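Local coordinates for protein transcriptional regulator (Vibrio virus VP882, PDB 7DWM) that probably binds DNA as a LuxR-type transcriptional regulator of a vibriophage, with the small molecule 3,5-dimethylpyrazin-2-ol held in its PAS domain, at residues V36-M50 against E56-A68. Numbering follows the deposited sequence.
Sequences VFIYANQPFRELVGM and EGLTDADMDCETA. With A1U (3,5-dimethylpyrazin-2-ol), chain C.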
ATOM      1  N   VAL A  36     -12.963 -11.698 -20.746  1.00106.13           N
ATOM      2  CA  VAL A  36     -14.350 -11.288 -20.908  1.00109.22           C
ATOM      3  C   VAL A  36     -15.033 -11.257 -19.546  1.00105.92           C
ATOM      4  O   VAL A  36     -14.900 -12.195 -18.752  1.00116.08           O
ATOM      5  CB  VAL A  36     -15.081 -12.227 -21.881  1.00119.35           C
ATOM      6  CG1 VAL A  36     -16.378 -11.623 -22.333  1.00116.79           C
ATOM      7  CG2 VAL A  36     -14.201 -12.516 -23.087  1.00109.79           C
ATOM      8  N   PHE A  37     -15.770 -10.177 -19.278  1.00100.24           N
ATOM      9  CA  PHE A  37     -16.405  -9.968 -17.979  1.00111.29           C
ATOM     10  C   PHE A  37     -17.381 -11.094 -17.652  1.00115.12           C
ATOM     11  O   PHE A  37     -18.185 -11.491 -18.501  1.00128.84           O
ATOM     12  CB  PHE A  37     -17.164  -8.637 -17.978  1.00105.38           C
ATOM     13  CG  PHE A  37     -16.311  -7.436 -17.685  1.00109.10           C
ATOM     14  CD1 PHE A  37     -16.783  -6.160 -17.954  1.00112.98           C
ATOM     15  CD2 PHE A  37     -15.050  -7.576 -17.133  1.00104.67           C
ATOM     16  CE1 PHE A  37     -16.007  -5.046 -17.683  1.00119.84           C
ATOM     17  CE2 PHE A  37     -14.274  -6.467 -16.859  1.00 93.19           C
ATOM     18  CZ  PHE A  37     -14.751  -5.204 -17.137  1.00107.01           C
ATOM     19  N   ILE A  38     -17.326 -11.618 -16.429  1.00109.81           N
ATOM     20  CA  ILE A  38     -18.404 -12.466 -15.932  1.00 97.26           C
ATOM     21  C   ILE A  38     -19.306 -11.698 -14.970  1.00100.95           C
ATOM     22  O   ILE A  38     -20.528 -11.852 -14.999  1.00101.60           O
ATOM     23  CB  ILE A  38     -17.885 -13.775 -15.296  1.00101.13           C
ATOM     24  CG1 ILE A  38     -17.211 -14.688 -16.337  1.00101.53           C
ATOM     25  CG2 ILE A  38     -19.049 -14.520 -14.605  1.00 94.57           C
ATOM     26  CD1 ILE A  38     -15.771 -14.537 -16.511  1.00 92.21           C
ATOM     27  N   TYR A  39     -18.727 -10.860 -14.116  1.00118.01           N
ATOM     28  CA  TYR A  39     -19.532  -9.955 -13.309  1.00110.71           C
ATOM     29  C   TYR A  39     -18.681  -8.774 -12.867  1.00105.51           C
ATOM     30  O   TYR A  39     -17.456  -8.873 -12.766  1.00 92.52           O
ATOM     31  CB  TYR A  39     -20.128 -10.644 -12.076  1.00102.18           C
ATOM     32  CG  TYR A  39     -20.950  -9.694 -11.236  1.00100.57           C
ATOM     33  CD1 TYR A  39     -20.465  -9.208 -10.024  1.00 93.59           C
ATOM     34  CD2 TYR A  39     -22.195  -9.255 -11.670  1.00103.87           C
ATOM     35  CE1 TYR A  39     -21.207  -8.311  -9.261  1.00 93.05           C
ATOM     36  CE2 TYR A  39     -22.948  -8.372 -10.917  1.00 91.05           C
ATOM     37  CZ  TYR A  39     -22.454  -7.906  -9.712  1.00 89.76           C
ATOM     38  OH  TYR A  39     -23.210  -7.037  -8.960  1.00 91.85           O
ATOM     39  N   ALA A  40     -19.357  -7.658 -12.606  1.00 86.10           N
ATOM     40  CA  ALA A  40     -18.753  -6.484 -11.997  1.00 93.02           C
ATOM     41  C   ALA A  40     -19.849  -5.775 -11.222  1.00 92.39           C
ATOM     42  O   ALA A  40     -20.951  -5.584 -11.745  1.00 89.14           O
ATOM     43  CB  ALA A  40     -18.138  -5.549 -13.046  1.00 91.90           C
ATOM     44  N   ASN A  41     -19.557  -5.419  -9.975  1.00 97.17           N
ATOM     45  CA  ASN A  41     -20.551  -4.787  -9.127  1.00 93.00           C
ATOM     46  C   ASN A  41     -20.923  -3.415  -9.686  1.00 89.55           C
ATOM     47  O   ASN A  41     -20.335  -2.926 -10.655  1.00 80.21           O
ATOM     48  CB  ASN A  41     -20.027  -4.664  -7.695  1.00 99.56           C
ATOM     49  CG  ASN A  41     -18.667  -3.988  -7.626  1.00 90.75           C
ATOM     50  OD1 ASN A  41     -18.055  -3.694  -8.652  1.00 87.71           O
ATOM     51  ND2 ASN A  41     -18.190  -3.741  -6.412  1.00 92.09           N
ATOM     52  N   GLN A  42     -21.927  -2.798  -9.069  1.00 95.49           N
ATOM     53  CA  GLN A  42     -22.331  -1.461  -9.494  1.00 87.05           C
ATOM     54  C   GLN A  42     -21.227  -0.419  -9.341  1.00104.03           C
ATOM     55  O   GLN A  42     -21.155   0.483 -10.193  1.00105.20           O
ATOM     56  CB  GLN A  42     -23.594  -1.033  -8.735  1.00 78.86           C
ATOM     57  CG  GLN A  42     -24.160   0.307  -9.182  1.00106.23           C
ATOM     58  CD  GLN A  42     -25.367   0.735  -8.371  1.00124.01           C
ATOM     59  OE1 GLN A  42     -25.347   1.769  -7.705  1.00124.80           O
ATOM     60  NE2 GLN A  42     -26.431  -0.059  -8.428  1.00120.53           N
ATOM     61  N   PRO A  43     -20.362  -0.459  -8.317  1.00106.72           N
ATOM     62  CA  PRO A  43     -19.225   0.484  -8.306  1.00 98.08           C
ATOM     63  C   PRO A  43     -18.357   0.433  -9.555  1.00 83.20           C
ATOM     64  O   PRO A  43     -18.065   1.486 -10.143  1.00 82.18           O
ATOM     65  CB  PRO A  43     -18.452   0.060  -7.050  1.00 98.48           C
ATOM     66  CG  PRO A  43     -19.505  -0.434  -6.133  1.00 94.56           C
ATOM     67  CD  PRO A  43     -20.527  -1.117  -7.006  1.00 94.81           C
ATOM     68  N   PHE A  44     -17.941  -0.760  -9.992  1.00 78.90           N
ATOM     69  CA  PHE A  44     -17.073  -0.830 -11.163  1.00 84.19           C
ATOM     70  C   PHE A  44     -17.804  -0.373 -12.415  1.00 97.97           C
ATOM     71  O   PHE A  44     -17.246   0.372 -13.228  1.00 93.74           O
ATOM     72  CB  PHE A  44     -16.521  -2.236 -11.370  1.00 87.04           C
ATOM     73  CG  PHE A  44     -15.609  -2.337 -12.559  1.00100.34           C
ATOM     74  CD1 PHE A  44     -16.084  -2.771 -13.786  1.00108.41           C
ATOM     75  CD2 PHE A  44     -14.287  -1.941 -12.461  1.00101.62           C
ATOM     76  CE1 PHE A  44     -15.250  -2.838 -14.880  1.00 98.29           C
ATOM     77  CE2 PHE A  44     -13.448  -2.009 -13.553  1.00 91.15           C
ATOM     78  CZ  PHE A  44     -13.931  -2.455 -14.765  1.00 93.39           C
ATOM     79  N   ARG A  45     -19.042  -0.831 -12.605  1.00109.21           N
ATOM     80  CA  ARG A  45     -19.786  -0.400 -13.776  1.00109.36           C
ATOM     81  C   ARG A  45     -20.082   1.091 -13.736  1.00107.79           C
ATOM     82  O   ARG A  45     -20.254   1.700 -14.791  1.00118.28           O
ATOM     83  CB  ARG A  45     -21.109  -1.163 -13.885  1.00 97.69           C
ATOM     84  CG  ARG A  45     -21.013  -2.599 -14.374  1.00107.17           C
ATOM     85  CD  ARG A  45     -22.412  -3.174 -14.581  1.00109.40           C
ATOM     86  NE  ARG A  45     -23.419  -2.423 -13.832  1.00116.70           N
ATOM     87  CZ  ARG A  45     -23.951  -2.819 -12.680  1.00114.88           C
ATOM     88  NH1 ARG A  45     -23.578  -3.969 -12.133  1.00100.03           N
ATOM     89  NH2 ARG A  45     -24.859  -2.064 -12.073  1.00104.61           N
ATOM     90  N   GLU A  46     -20.062   1.707 -12.559  1.00 97.55           N
ATOM     91  CA  GLU A  46     -20.252   3.146 -12.462  1.00 94.23           C
ATOM     92  C   GLU A  46     -18.963   3.933 -12.632  1.00 99.24           C
ATOM     93  O   GLU A  46     -19.021   5.123 -12.968  1.00101.90           O
ATOM     94  CB  GLU A  46     -20.892   3.498 -11.118  1.00 87.70           C
ATOM     95  CG  GLU A  46     -21.495   4.885 -11.069  1.00 85.00           C
ATOM     96  CD  GLU A  46     -22.807   4.916 -10.320  1.00113.78           C
ATOM     97  OE1 GLU A  46     -23.297   3.835  -9.929  1.00112.63           O
ATOM     98  OE2 GLU A  46     -23.346   6.024 -10.124  1.00111.90           O
ATOM     99  N   LEU A  47     -17.805   3.306 -12.432  1.00 99.90           N
ATOM    100  CA  LEU A  47     -16.551   4.013 -12.673  1.00107.54           C
ATOM    101  C   LEU A  47     -16.275   4.116 -14.169  1.00 91.97           C
ATOM    102  O   LEU A  47     -15.745   5.125 -14.647  1.00 99.93           O
ATOM    103  CB  LEU A  47     -15.408   3.310 -11.947  1.00 83.45           C
ATOM    104  CG  LEU A  47     -14.018   3.907 -12.137  1.00 76.54           C
ATOM    105  CD1 LEU A  47     -13.855   5.077 -11.189  1.00 63.88           C
ATOM    106  CD2 LEU A  47     -12.923   2.873 -11.904  1.00 68.91           C
ATOM    107  N   VAL A  48     -16.641   3.081 -14.921  1.00 95.95           N
ATOM    108  CA  VAL A  48     -16.788   3.188 -16.364  1.00107.23           C
ATOM    109  C   VAL A  48     -18.169   3.805 -16.561  1.00116.24           C
ATOM    110  O   VAL A  48     -18.953   3.885 -15.608  1.00116.63           O
ATOM    111  CB  VAL A  48     -16.627   1.806 -17.031  1.00112.42           C
ATOM    112  CG1 VAL A  48     -16.865   1.852 -18.541  1.00109.18           C
ATOM    113  CG2 VAL A  48     -15.241   1.240 -16.737  1.00100.35           C
ATOM    114  N   GLY A  49     -18.482   4.259 -17.772  1.00113.04           N
ATOM    115  CA  GLY A  49     -19.736   4.939 -18.057  1.00126.61           C
ATOM    116  C   GLY A  49     -20.995   4.109 -17.868  1.00125.18           C
ATOM    117  O   GLY A  49     -22.103   4.587 -18.130  1.00118.95           O
ATOM    118  N   MET A  50     -20.840   2.866 -17.402  1.00126.53           N
ATOM    119  CA  MET A  50     -21.939   1.896 -17.325  1.00106.05           C
ATOM    120  C   MET A  50     -22.764   2.099 -16.054  1.00106.35           C
ATOM    121  O   MET A  50     -22.962   1.202 -15.233  1.00113.68           O
ATOM    122  CB  MET A  50     -21.370   0.486 -17.413  1.00 99.02           C
ATOM    123  CG  MET A  50     -20.308   0.294 -18.501  1.00108.53           C
ATOM    124  SD  MET A  50     -20.895   0.408 -20.220  1.00126.34           S
ATOM    125  CE  MET A  50     -21.105   2.168 -20.427  1.00121.65           C
ATOM    126  N   GLU A  56     -22.294  -6.838 -19.618  1.00127.25           N
ATOM    127  CA  GLU A  56     -21.395  -7.925 -19.147  1.00123.67           C
ATOM    128  C   GLU A  56     -21.140  -8.891 -20.302  1.00119.84           C
ATOM    129  O   GLU A  56     -21.995  -8.983 -21.185  1.00101.91           O
ATOM    130  CB  GLU A  56     -22.032  -8.810 -18.075  1.00121.88           C
ATOM    131  CG  GLU A  56     -23.438  -8.435 -17.650  1.00126.73           C
ATOM    132  CD  GLU A  56     -24.456  -8.185 -18.744  1.00130.38           C
ATOM    133  OE1 GLU A  56     -25.618  -7.912 -18.407  1.00138.11           O
ATOM    134  OE2 GLU A  56     -24.044  -8.160 -19.914  1.00115.72           O
ATOM    135  N   GLY A  57     -20.028  -9.622 -20.236  1.00116.22           N
ATOM    136  CA  GLY A  57     -19.626 -10.579 -21.283  1.00105.38           C
ATOM    137  C   GLY A  57     -18.765  -9.922 -22.350  1.00125.18           C
ATOM    138  O   GLY A  57     -18.285 -10.633 -23.237  1.00117.19           O
ATOM    139  N   LEU A  58     -18.568  -8.607 -22.253  1.00133.15           N
ATOM    140  CA  LEU A  58     -17.741  -7.842 -23.221  1.00115.16           C
ATOM    141  C   LEU A  58     -16.290  -7.826 -22.754  1.00118.65           C
ATOM    142  O   LEU A  58     -15.998  -8.408 -21.701  1.00122.08           O
ATOM    143  CB  LEU A  58     -18.277  -6.418 -23.322  1.00 91.17           C
ATOM    144  CG  LEU A  58     -19.475  -6.136 -22.432  1.00114.15           C
ATOM    145  CD1 LEU A  58     -19.079  -6.254 -20.977  1.00111.27           C
ATOM    146  CD2 LEU A  58     -20.033  -4.761 -22.725  1.00 99.21           C
ATOM    147  N   THR A  59     -15.422  -7.224 -23.565  1.00104.40           N
ATOM    148  CA  THR A  59     -13.990  -7.068 -23.225  1.00103.48           C
ATOM    149  C   THR A  59     -13.797  -5.732 -22.509  1.00101.71           C
ATOM    150  O   THR A  59     -14.784  -5.025 -22.284  1.00100.84           O
ATOM    151  CB  THR A  59     -13.130  -7.092 -24.486  1.00110.35           C
ATOM    152  OG1 THR A  59     -13.815  -6.280 -25.432  1.00113.79           O
ATOM    153  CG2 THR A  59     -12.955  -8.481 -25.051  1.00 98.17           C
ATOM    154  N   ASP A  60     -12.555  -5.382 -22.191  1.00107.82           N
ATOM    155  CA  ASP A  60     -12.325  -4.135 -21.471  1.00104.68           C
ATOM    156  C   ASP A  60     -12.612  -2.909 -22.326  1.00103.20           C
ATOM    157  O   ASP A  60     -12.771  -1.811 -21.781  1.00 96.77           O
ATOM    158  CB  ASP A  60     -10.903  -4.099 -20.920  1.00103.71           C
ATOM    159  CG  ASP A  60     -10.787  -4.802 -19.585  1.00 91.34           C
ATOM    160  OD1 ASP A  60     -11.573  -4.466 -18.673  1.00 81.82           O
ATOM    161  OD2 ASP A  60      -9.917  -5.686 -19.443  1.00 96.97           O
ATOM    162  N   ALA A  61     -12.694  -3.070 -23.646  1.00106.71           N
ATOM    163  CA  ALA A  61     -13.085  -1.979 -24.535  1.00 96.13           C
ATOM    164  C   ALA A  61     -14.581  -1.775 -24.340  1.00102.64           C
ATOM    165  O   ALA A  61     -15.422  -2.145 -25.162  1.00 88.85           O
ATOM    166  CB  ALA A  61     -12.752  -2.297 -25.982  1.00 77.06           C
ATOM    167  N   ASP A  62     -14.909  -1.162 -23.215  1.00111.74           N
ATOM    168  CA  ASP A  62     -16.291  -1.029 -22.782  1.00109.23           C
ATOM    169  C   ASP A  62     -16.939   0.159 -23.481  1.00113.77           C
ATOM    170  O   ASP A  62     -16.387   0.733 -24.425  1.00124.60           O
ATOM    171  CB  ASP A  62     -16.354  -0.871 -21.266  1.00120.64           C
ATOM    172  CG  ASP A  62     -16.298  -2.200 -20.528  1.00114.83           C
ATOM    173  OD1 ASP A  62     -17.375  -2.670 -20.115  1.00115.11           O
ATOM    174  OD2 ASP A  62     -15.194  -2.768 -20.359  1.00107.29           O
ATOM    175  N   MET A  63     -18.129   0.519 -23.002  1.00127.51           N
ATOM    176  CA  MET A  63     -18.907   1.646 -23.494  1.00148.02           C
ATOM    177  C   MET A  63     -18.559   2.851 -22.615  1.00138.66           C
ATOM    178  O   MET A  63     -18.260   2.687 -21.428  1.00124.42           O
ATOM    179  CB  MET A  63     -20.411   1.364 -23.395  1.00151.47           C
ATOM    180  CG  MET A  63     -20.974   0.042 -23.924  1.00156.66           C
ATOM    181  SD  MET A  63     -21.869   0.047 -25.482  1.00156.33           S
ATOM    182  CE  MET A  63     -23.515  -0.035 -24.760  1.00131.32           C
ATOM    183  N   ASP A  64     -18.517   4.036 -23.220  1.00134.97           N
ATOM    184  CA  ASP A  64     -18.659   5.300 -22.486  1.00131.37           C
ATOM    185  C   ASP A  64     -17.546   5.593 -21.462  1.00131.27           C
ATOM    186  O   ASP A  64     -17.795   6.215 -20.421  1.00126.16           O
ATOM    187  CB  ASP A  64     -20.016   5.309 -21.779  1.00133.05           C
ATOM    188  CG  ASP A  64     -21.194   5.515 -22.746  1.00136.59           C
ATOM    189  OD1 ASP A  64     -21.121   5.037 -23.886  1.00129.99           O
ATOM    190  OD2 ASP A  64     -22.204   6.142 -22.354  1.00132.35           O
ATOM    191  N   CYS A  65     -16.294   5.262 -21.806  1.00117.84           N
ATOM    192  CA  CYS A  65     -15.217   5.732 -20.935  1.00102.17           C
ATOM    193  C   CYS A  65     -13.873   5.498 -21.590  1.00 98.33           C
ATOM    194  O   CYS A  65     -13.704   4.563 -22.375  1.00 95.48           O
ATOM    195  CB  CYS A  65     -15.237   5.062 -19.550  1.00112.51           C
ATOM    196  SG  CYS A  65     -14.045   5.819 -18.426  1.00 97.94           S
ATOM    197  N   GLU A  66     -12.920   6.357 -21.237  1.00 88.73           N
ATOM    198  CA  GLU A  66     -11.622   6.392 -21.897  1.00 80.34           C
ATOM    199  C   GLU A  66     -10.771   5.185 -21.541  1.00 88.47           C
ATOM    200  O   GLU A  66      -9.800   4.896 -22.254  1.00103.00           O
ATOM    201  CB  GLU A  66     -10.878   7.680 -21.524  1.00 86.53           C
ATOM    202  CG  GLU A  66     -11.666   8.953 -21.781  1.00 80.28           C
ATOM    203  CD  GLU A  66     -11.175   9.718 -22.994  1.00 80.49           C
ATOM    204  OE1 GLU A  66     -11.630  10.865 -23.186  1.00 72.74           O
ATOM    205  OE2 GLU A  66     -10.340   9.175 -23.751  1.00 70.84           O
ATOM    206  N   THR A  67     -11.110   4.498 -20.440  1.00 99.23           N
ATOM    207  CA  THR A  67     -10.451   3.252 -20.077  1.00 64.77           C
ATOM    208  C   THR A  67     -10.248   2.345 -21.276  1.00 78.84           C
ATOM    209  O   THR A  67      -9.215   1.675 -21.375  1.00 79.17           O
ATOM    210  CB  THR A  67     -11.271   2.527 -19.009  1.00 88.84           C
ATOM    211  OG1 THR A  67     -12.666   2.688 -19.271  1.00102.92           O
ATOM    212  CG2 THR A  67     -10.962   3.094 -17.630  1.00 89.92           C
ATOM    213  N   ALA A  68     -11.203   2.331 -22.208  1.00 91.43           N
ATOM    214  CA  ALA A  68     -11.153   1.398 -23.330  1.00 81.47           C
ATOM    215  C   ALA A  68      -9.870   1.528 -24.141  1.00 94.84           C
ATOM    216  O   ALA A  68      -9.410   0.543 -24.735  1.00 90.04           O
ATOM    217  CB  ALA A  68     -12.369   1.602 -24.239  1.00 92.84           C
TER
HETATM  218  CAB A1U C 301      -8.478  -1.054 -15.214  1.00 90.98           C
HETATM  219  CAC A1U C 301      -9.876  -0.844 -15.111  1.00 90.18           C
HETATM  220  CAE A1U C 301     -10.206  -3.161 -15.232  1.00 78.76           C
HETATM  221  CAF A1U C 301      -8.803  -3.274 -15.333  1.00 91.86           C
HETATM  222  CAG A1U C 301     -10.409   0.558 -14.989  1.00 73.64           C
HETATM  223  CAH A1U C 301     -11.121  -4.348 -15.241  1.00 87.10           C
HETATM  224  NAA A1U C 301      -7.911  -2.283 -15.332  1.00 87.64           N
HETATM  225  NAD A1U C 301     -10.716  -1.920 -15.121  1.00 81.19           N
HETATM  226  OAI A1U C 301      -8.315  -4.590 -15.447  1.00 82.36           O
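The Phe37 ring meets the two carboxylates of Asp60 and Asp62, and a methyl of the bound 3,5-dimethylpyrazin-2-ol, CAH, lies at its edge near the ring plane. Asp60 OD1 is 3.6 Å from Phe37 CZ, with the carboxylate plane nearly perpendicular to the ring (87°). Asp62 approaches obliquely, its OD2 3.6 Å from Phe37 CE1 and its plane turned 39° from the ring. Leu58 CD1 lies obliquely to the ring, 3.8 Å from Phe37 CD1. With CG anti to the backbone N, Phe44 also turns an edge to the ligand: its CE2 lies 3.2 Å from NAD, in the ring plane. Asp60 OD1 touches the ligand methyl CAH, while its OD2 forms a salt bridge with Lys31, another pocket residue. Phe44, Asp60 and Thr67 form part of the ligand pocket of this PAS fold. Segment 56-68, mostly loop, packs against the edge strand 37-40 and the residues that follow helix 42-47. The backbone of Phe37 pairs with the loop: its N donates to Leu58 O at 3.0 Å (167°), and its O takes a weak bond from Gly57 N. Beyond the helix, Val48 fits CG1 against Cys65 CB (3.7 Å) and Asp62 CB, and turns CG2 to Thr67 OG1. Thr67 in turn sets CG2 3.7 Å from the second ligand methyl, CAG. Gly49 CA makes a C-H...O contact with Asp64 O, and the Asp64 carboxylate pairs with Arg53.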